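Triacylglycerol lipase (PDB 5AH1) hydrolyses ester bonds, including those of synthetic polyesters, as a zinc-binding triacylglycerol lipase of the alpha/beta-hydrolase clan. Local coordinates at residues A[130-135]-A[188-193]; A[79-84]-A[176-181]. All coordinates share one frame; numbering follows the deposited sequence.

How the interactions relate
Interaction 2 lies in the parallel central sheet, where strands 80-83 and 176-181 are neighbours; interaction 1 lies over one face of that sheet, where helices 128-140 and 183-197 cross. Their centres are about 12 Å apart. Along the chain the segments alternate, 79-84, 130-135, 176-181, 188-193, and strand 176-181 runs almost directly into helix 183-197 through what looks like the nucleophile elbow of an alpha/beta hydrolase. I188 packs on V83 and on the backbone of L178 and G180, and R131 NH2 probably bonds to H84 O. The sheet and helices 128-140 and 183-197 are thus packed together, and D130 on helix 128-140 supplies one zinc ligand.

Interaction 1 (A[130-135]-A[188-193]); sequences DRACEL and IRTLTQ. With ZN (zinc ion), chain B.
A132 and L191 mark the place where the helical segments 130-135 and 188-193 come together, their CA atoms 5.0 Å apart. The axes approach to 8.5 Å at a crossing angle of -68°, and so steep a crossing confines the contact to a small patch. At its middle A132 is suited by its size: its single methyl, CB, lies 3.9 Å from T190 CG2, while its carbonyl O has L191 CD1 beside it. T190 presents its methyl to A132, CG2 anti to the backbone N, and its hydroxyl bonds back to Q186 O, so a polar residue can present an apolar side here. One turn on from A132, L135 meets L191 at about a right angle, with L135 CD2 3.6 Å from L191 CD2. The same L135 methyl also reaches I188 CG2, at 4.1 Å. Helix 183-197 begins within a GxSxG sequence (G180 to G184) that starts in the last residues of strand 176-181, consistent with the nucleophile elbow of alpha/beta hydrolases, and helix 128-140 packs against it on the same side of the sheet; L135 and I188 both continue down onto V83. On the side of its helix that meets the sheet, T192 packs on L178 and V224 while its OG1 bonds to I188 O at 2.9 Å, from the opposite face of that carbonyl's plane to T192 N, giving this oxygen two donors. Beyond the apolar patch D130 binds zinc through OD1 at 1.9 Å, with H150, H156 and D302 completing the site. Q273 donates to D130 OD2, which would help fix the carboxylate's rotation.

Interaction 2 (A[79-84]-A[176-181]); sequences PIVLVH and IHLIGH
P79 to V83 and H177 to H181 are joined by five backbone hydrogen bonds, and the parallel strands 80-83 and 176-181 pass 4.7 Å apart axis to axis, at 20°. H177 N donates to P79 O at 2.8 Å, and V81 N returns a bond to H177 O. The alternation continues with I179 N to V81 O, V83 N to I179 O and H181 N to V83 O, the last the longest at 3.1 Å. P79 lacks an N-H but still serves as an acceptor, so a proline fits just before the strand. CA-H...O contacts fill in the ladder, the shortest between G180 CA and V83 O at 3.2 Å. These are inner strands of the parallel alpha/beta-hydrolase sheet, and the second carries G180, the first glycine of a probable GxSxG nucleophile elbow, one residue before its end at H181. Branched side chains, well suited to extended backbone, pack on both faces. On the face bearing V81 and V83, L178 lies alongside V81, its CD2 3.9 Å from V81 CB and also near V83 CG2. I176 holds CG1 between its backbone N and carbonyl carbon, chi1 66°, and its CD1 reaches V81 CG2 at 3.8 Å. Helix 183-197 covers this face through I188 and L191. On the other face I179 CD1 meets I80 CG2 at 3.7 Å, and L82 runs beside I179, its CD2 4.1 Å from I179 CB. The histidines use their polar rings beyond the pair: H177 bonds to S223 and N76, H84 to V122 N, and H181 to Y99 OH and H426 O.

Interaction 1 (A[130-135]-A[188-193])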
loop_
_atom_site.group_PDB
_atom_site.type_symbol
_atom_site.label_atom_id
_atom_site.label_comp_id
_atom_site.label_asym_id
_atom_site.label_seq_id
_atom_site.Cartn_x
_atom_site.Cartn_y
_atom_site.Cartn_z
ATOM N N ASP A 130 -10.253 1.712 -8.071
ATOM C CA ASP A 130 -9.823 2.852 -8.871
ATOM C C ASP A 130 -8.297 2.827 -9.021
ATOM O O ASP A 130 -7.765 3.055 -10.105
ATOM C CB ASP A 130 -10.264 4.180 -8.249
ATOM C CG ASP A 130 -11.792 4.427 -8.309
ATOM O OD1 ASP A 130 -12.576 3.540 -8.743
ATOM O OD2 ASP A 130 -12.201 5.550 -7.921
ATOM N N ARG A 131 -7.605 2.565 -7.921
ATOM C CA ARG A 131 -6.149 2.473 -7.944
ATOM C C ARG A 131 -5.626 1.362 -8.847
ATOM O O ARG A 131 -4.604 1.526 -9.488
ATOM C CB ARG A 131 -5.631 2.342 -6.517
ATOM C CG ARG A 131 -5.799 3.656 -5.705
ATOM C CD ARG A 131 -5.624 3.434 -4.218
ATOM N NE ARG A 131 -4.464 2.611 -3.866
ATOM C CZ ARG A 131 -3.369 3.043 -3.244
ATOM N NH1 ARG A 131 -3.133 4.338 -3.026
ATOM N NH2 ARG A 131 -2.454 2.152 -2.897
ATOM N N ALA A 132 -6.319 0.235 -8.887
ATOM C CA ALA A 132 -5.927 -0.848 -9.778
ATOM C C ALA A 132 -6.076 -0.457 -11.255
ATOM O O ALA A 132 -5.213 -0.776 -12.072
ATOM C CB ALA A 132 -6.700 -2.113 -9.466
ATOM N N CYS A 133 -7.168 0.229 -11.592
ATOM C CA CYS A 133 -7.360 0.715 -12.947
ATOM C C CYS A 133 -6.285 1.726 -13.306
ATOM O O CYS A 133 -5.783 1.743 -14.425
ATOM C CB CYS A 133 -8.741 1.355 -13.097
ATOM S SG CYS A 133 -10.142 0.205 -12.873
ATOM N N GLU A 134 -5.945 2.587 -12.352
ATOM C CA GLU A 134 -4.876 3.560 -12.553
ATOM C C GLU A 134 -3.531 2.856 -12.724
ATOM O O GLU A 134 -2.733 3.250 -13.574
ATOM C CB GLU A 134 -4.858 4.550 -11.398
ATOM C CG GLU A 134 -6.126 5.408 -11.377
ATOM C CD GLU A 134 -6.427 6.017 -10.028
ATOM O OE1 GLU A 134 -5.615 5.896 -9.089
ATOM O OE2 GLU A 134 -7.503 6.649 -9.904
ATOM N N LEU A 135 -3.278 1.828 -11.923
ATOM C CA LEU A 135 -2.034 1.071 -12.008
ATOM C C LEU A 135 -1.867 0.390 -13.374
ATOM O O LEU A 135 -0.788 0.419 -13.976
ATOM C CB LEU A 135 -1.989 0.041 -10.883
ATOM C CG LEU A 135 -0.751 -0.839 -10.804
ATOM C CD1 LEU A 135 0.516 -0.008 -10.735
ATOM C CD2 LEU A 135 -0.870 -1.756 -9.595
ATOM N N ILE A 188 -2.331 -4.112 -5.501
ATOM C CA ILE A 188 -1.675 -5.061 -6.415
ATOM C C ILE A 188 -2.363 -6.423 -6.422
ATOM O O ILE A 188 -2.415 -7.088 -7.459
ATOM C CB ILE A 188 -0.130 -5.197 -6.168
ATOM C CG1 ILE A 188 0.187 -5.733 -4.772
ATOM C CG2 ILE A 188 0.522 -3.838 -6.393
ATOM C CD1 ILE A 188 1.662 -6.028 -4.553
ATOM N N ARG A 189 -2.952 -6.822 -5.291
ATOM C CA ARG A 189 -3.774 -8.032 -5.278
ATOM C C ARG A 189 -4.938 -7.867 -6.235
ATOM O O ARG A 189 -5.308 -8.770 -6.965
ATOM C CB ARG A 189 -4.288 -8.339 -3.879
ATOM C CG ARG A 189 -3.257 -8.894 -2.885
ATOM C CD ARG A 189 -3.801 -8.925 -1.461
ATOM N NE ARG A 189 -5.122 -9.559 -1.429
ATOM C CZ ARG A 189 -6.139 -9.164 -0.668
ATOM N NH1 ARG A 189 -5.949 -8.242 0.264
ATOM N NH2 ARG A 189 -7.316 -9.740 -0.819
ATOM N N THR A 190 -5.547 -6.687 -6.188
ATOM C CA THR A 190 -6.753 -6.358 -6.970
ATOM C C THR A 190 -6.422 -6.329 -8.468
ATOM O O THR A 190 -7.141 -6.891 -9.292
ATOM C CB THR A 190 -7.352 -5.009 -6.529
ATOM O OG1 THR A 190 -7.664 -5.081 -5.137
ATOM C CG2 THR A 190 -8.625 -4.654 -7.291
ATOM N N LEU A 191 -5.311 -5.695 -8.835
ATOM C CA LEU A 191 -4.894 -5.700 -10.230
ATOM C C LEU A 191 -4.664 -7.127 -10.717
ATOM O O LEU A 191 -5.079 -7.485 -11.820
ATOM C CB LEU A 191 -3.612 -4.886 -10.415
ATOM C CG LEU A 191 -3.071 -4.899 -11.847
ATOM C CD1 LEU A 191 -3.927 -4.075 -12.761
ATOM C CD2 LEU A 191 -1.626 -4.405 -11.924
ATOM N N THR A 192 -4.017 -7.948 -9.904
ATOM C CA THR A 192 -3.702 -9.315 -10.314
ATOM C C THR A 192 -4.993 -10.126 -10.524
ATOM O O THR A 192 -5.131 -10.877 -11.489
ATOM C CB THR A 192 -2.761 -9.983 -9.294
ATOM O OG1 THR A 192 -1.549 -9.219 -9.208
ATOM C CG2 THR A 192 -2.445 -11.398 -9.708
ATOM N N GLN A 193 -5.994 -9.880 -9.679
ATOM C CA GLN A 193 -7.293 -10.527 -9.786
ATOM C C GLN A 193 -7.977 -10.141 -11.098
ATOM O O GLN A 193 -8.463 -10.986 -11.850
ATOM C CB GLN A 193 -8.173 -10.135 -8.605
ATOM C CG GLN A 193 -9.600 -10.634 -8.711
ATOM C CD GLN A 193 -9.721 -12.123 -8.575
ATOM O OE1 GLN A 193 -8.933 -12.777 -7.879
ATOM N NE2 GLN A 193 -10.703 -12.679 -9.262
HETATM ZN ZN ZN B . -14.415 4.105 -8.514
#

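Interaction 2 (A[79-84]-A[176-181])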
loop_
_atom_site.group_PDB
_atom_site.type_symbol
_atom_site.label_atom_id
_atom_site.label_comp_id
_atom_site.label_asym_id
_atom_site.label_seq_id
_atom_site.Cartn_x
_atom_site.Cartn_y
_atom_site.Cartn_z
ATOM N N PRO A 79 11.148 -7.500 -14.148
ATOM C CA PRO A 79 11.382 -6.306 -13.328
ATOM C C PRO A 79 10.418 -6.196 -12.162
ATOM O O PRO A 79 9.390 -6.876 -12.113
ATOM C CB PRO A 79 11.129 -5.157 -14.301
ATOM C CG PRO A 79 10.122 -5.705 -15.222
ATOM C CD PRO A 79 10.511 -7.147 -15.427
ATOM N N ILE A 80 10.774 -5.311 -11.236
ATOM C CA ILE A 80 9.936 -4.960 -10.091
ATOM C C ILE A 80 9.175 -3.677 -10.411
ATOM O O ILE A 80 9.727 -2.752 -11.005
ATOM C CB ILE A 80 10.829 -4.755 -8.826
ATOM C CG1 ILE A 80 11.381 -6.105 -8.355
ATOM C CG2 ILE A 80 10.081 -4.046 -7.712
ATOM C CD1 ILE A 80 12.564 -6.000 -7.413
ATOM N N VAL A 81 7.903 -3.632 -10.025
ATOM C CA VAL A 81 7.120 -2.411 -10.033
ATOM C C VAL A 81 6.661 -2.159 -8.595
ATOM O O VAL A 81 5.974 -2.983 -7.988
ATOM C CB VAL A 81 5.912 -2.494 -11.011
ATOM C CG1 VAL A 81 5.026 -1.262 -10.903
ATOM C CG2 VAL A 81 6.401 -2.671 -12.446
ATOM N N LEU A 82 7.025 -0.986 -8.084
ATOM C CA LEU A 82 6.729 -0.555 -6.718
ATOM C C LEU A 82 5.428 0.241 -6.681
ATOM O O LEU A 82 5.220 1.119 -7.517
ATOM C CB LEU A 82 7.871 0.341 -6.226
ATOM C CG LEU A 82 9.270 -0.278 -6.197
ATOM C CD1 LEU A 82 10.307 0.788 -5.911
ATOM C CD2 LEU A 82 9.371 -1.370 -5.160
ATOM N N VAL A 83 4.576 -0.057 -5.701
ATOM C CA VAL A 83 3.256 0.557 -5.592
ATOM C C VAL A 83 2.990 1.031 -4.153
ATOM O O VAL A 83 2.875 0.240 -3.223
ATOM C CB VAL A 83 2.158 -0.415 -6.041
ATOM C CG1 VAL A 83 0.791 0.299 -6.025
ATOM C CG2 VAL A 83 2.457 -0.999 -7.428
ATOM N N HIS A 84 2.938 2.353 -4.005
ATOM C CA HIS A 84 2.733 3.005 -2.721
ATOM C C HIS A 84 1.331 2.783 -2.155
ATOM O O HIS A 84 0.413 2.326 -2.850
ATOM C CB HIS A 84 2.956 4.513 -2.896
ATOM C CG HIS A 84 1.965 5.161 -3.809
ATOM N ND1 HIS A 84 0.704 5.520 -3.394
ATOM C CD2 HIS A 84 2.031 5.494 -5.122
ATOM C CE1 HIS A 84 0.042 6.058 -4.404
ATOM N NE2 HIS A 84 0.823 6.050 -5.468
ATOM N N ILE A 176 6.026 -9.247 -14.515
ATOM C CA ILE A 176 6.621 -8.390 -13.505
ATOM C C ILE A 176 6.415 -8.948 -12.100
ATOM O O ILE A 176 5.558 -9.799 -11.872
ATOM C CB ILE A 176 6.026 -6.949 -13.561
ATOM C CG1 ILE A 176 4.533 -6.948 -13.180
ATOM C CG2 ILE A 176 6.249 -6.348 -14.939
ATOM C CD1 ILE A 176 3.927 -5.536 -13.084
ATOM N N HIS A 177 7.206 -8.434 -11.166
ATOM C CA HIS A 177 7.023 -8.636 -9.738
ATOM C C HIS A 177 6.395 -7.358 -9.198
ATOM O O HIS A 177 6.974 -6.286 -9.363
ATOM C CB HIS A 177 8.345 -8.822 -9.017
ATOM C CG HIS A 177 9.134 -10.002 -9.474
ATOM N ND1 HIS A 177 8.774 -11.297 -9.169
ATOM C CD2 HIS A 177 10.268 -10.081 -10.209
ATOM C CE1 HIS A 177 9.669 -12.121 -9.688
ATOM N NE2 HIS A 177 10.581 -11.412 -10.327
ATOM N N LEU A 178 5.236 -7.456 -8.548
ATOM C CA LEU A 178 4.624 -6.293 -7.925
ATOM C C LEU A 178 4.953 -6.275 -6.447
ATOM O O LEU A 178 4.813 -7.294 -5.762
ATOM C CB LEU A 178 3.104 -6.318 -8.093
ATOM C CG LEU A 178 2.615 -5.919 -9.485
ATOM C CD1 LEU A 178 1.158 -6.334 -9.671
ATOM C CD2 LEU A 178 2.774 -4.428 -9.707
ATOM N N ILE A 179 5.381 -5.119 -5.956
ATOM C CA ILE A 179 5.627 -4.915 -4.535
ATOM C C ILE A 179 4.810 -3.725 -4.074
ATOM O O ILE A 179 4.968 -2.629 -4.610
ATOM C CB ILE A 179 7.135 -4.680 -4.230
ATOM C CG1 ILE A 179 7.988 -5.854 -4.722
ATOM C CG2 ILE A 179 7.346 -4.445 -2.746
ATOM C CD1 ILE A 179 9.493 -5.736 -4.471
ATOM N N GLY A 180 3.966 -3.953 -3.075
ATOM C CA GLY A 180 3.056 -2.929 -2.607
ATOM C C GLY A 180 3.133 -2.735 -1.114
ATOM O O GLY A 180 3.008 -3.683 -0.353
ATOM N N HIS A 181 3.314 -1.485 -0.693
ATOM C CA HIS A 181 3.385 -1.141 0.725
ATOM C C HIS A 181 2.039 -0.608 1.173
ATOM O O HIS A 181 1.376 0.128 0.436
ATOM C CB HIS A 181 4.477 -0.103 0.965
ATOM C CG HIS A 181 4.552 0.385 2.377
ATOM N ND1 HIS A 181 4.121 1.642 2.757
ATOM C CD2 HIS A 181 4.946 -0.237 3.513
ATOM C CE1 HIS A 181 4.311 1.792 4.055
ATOM N NE2 HIS A 181 4.802 0.662 4.538
#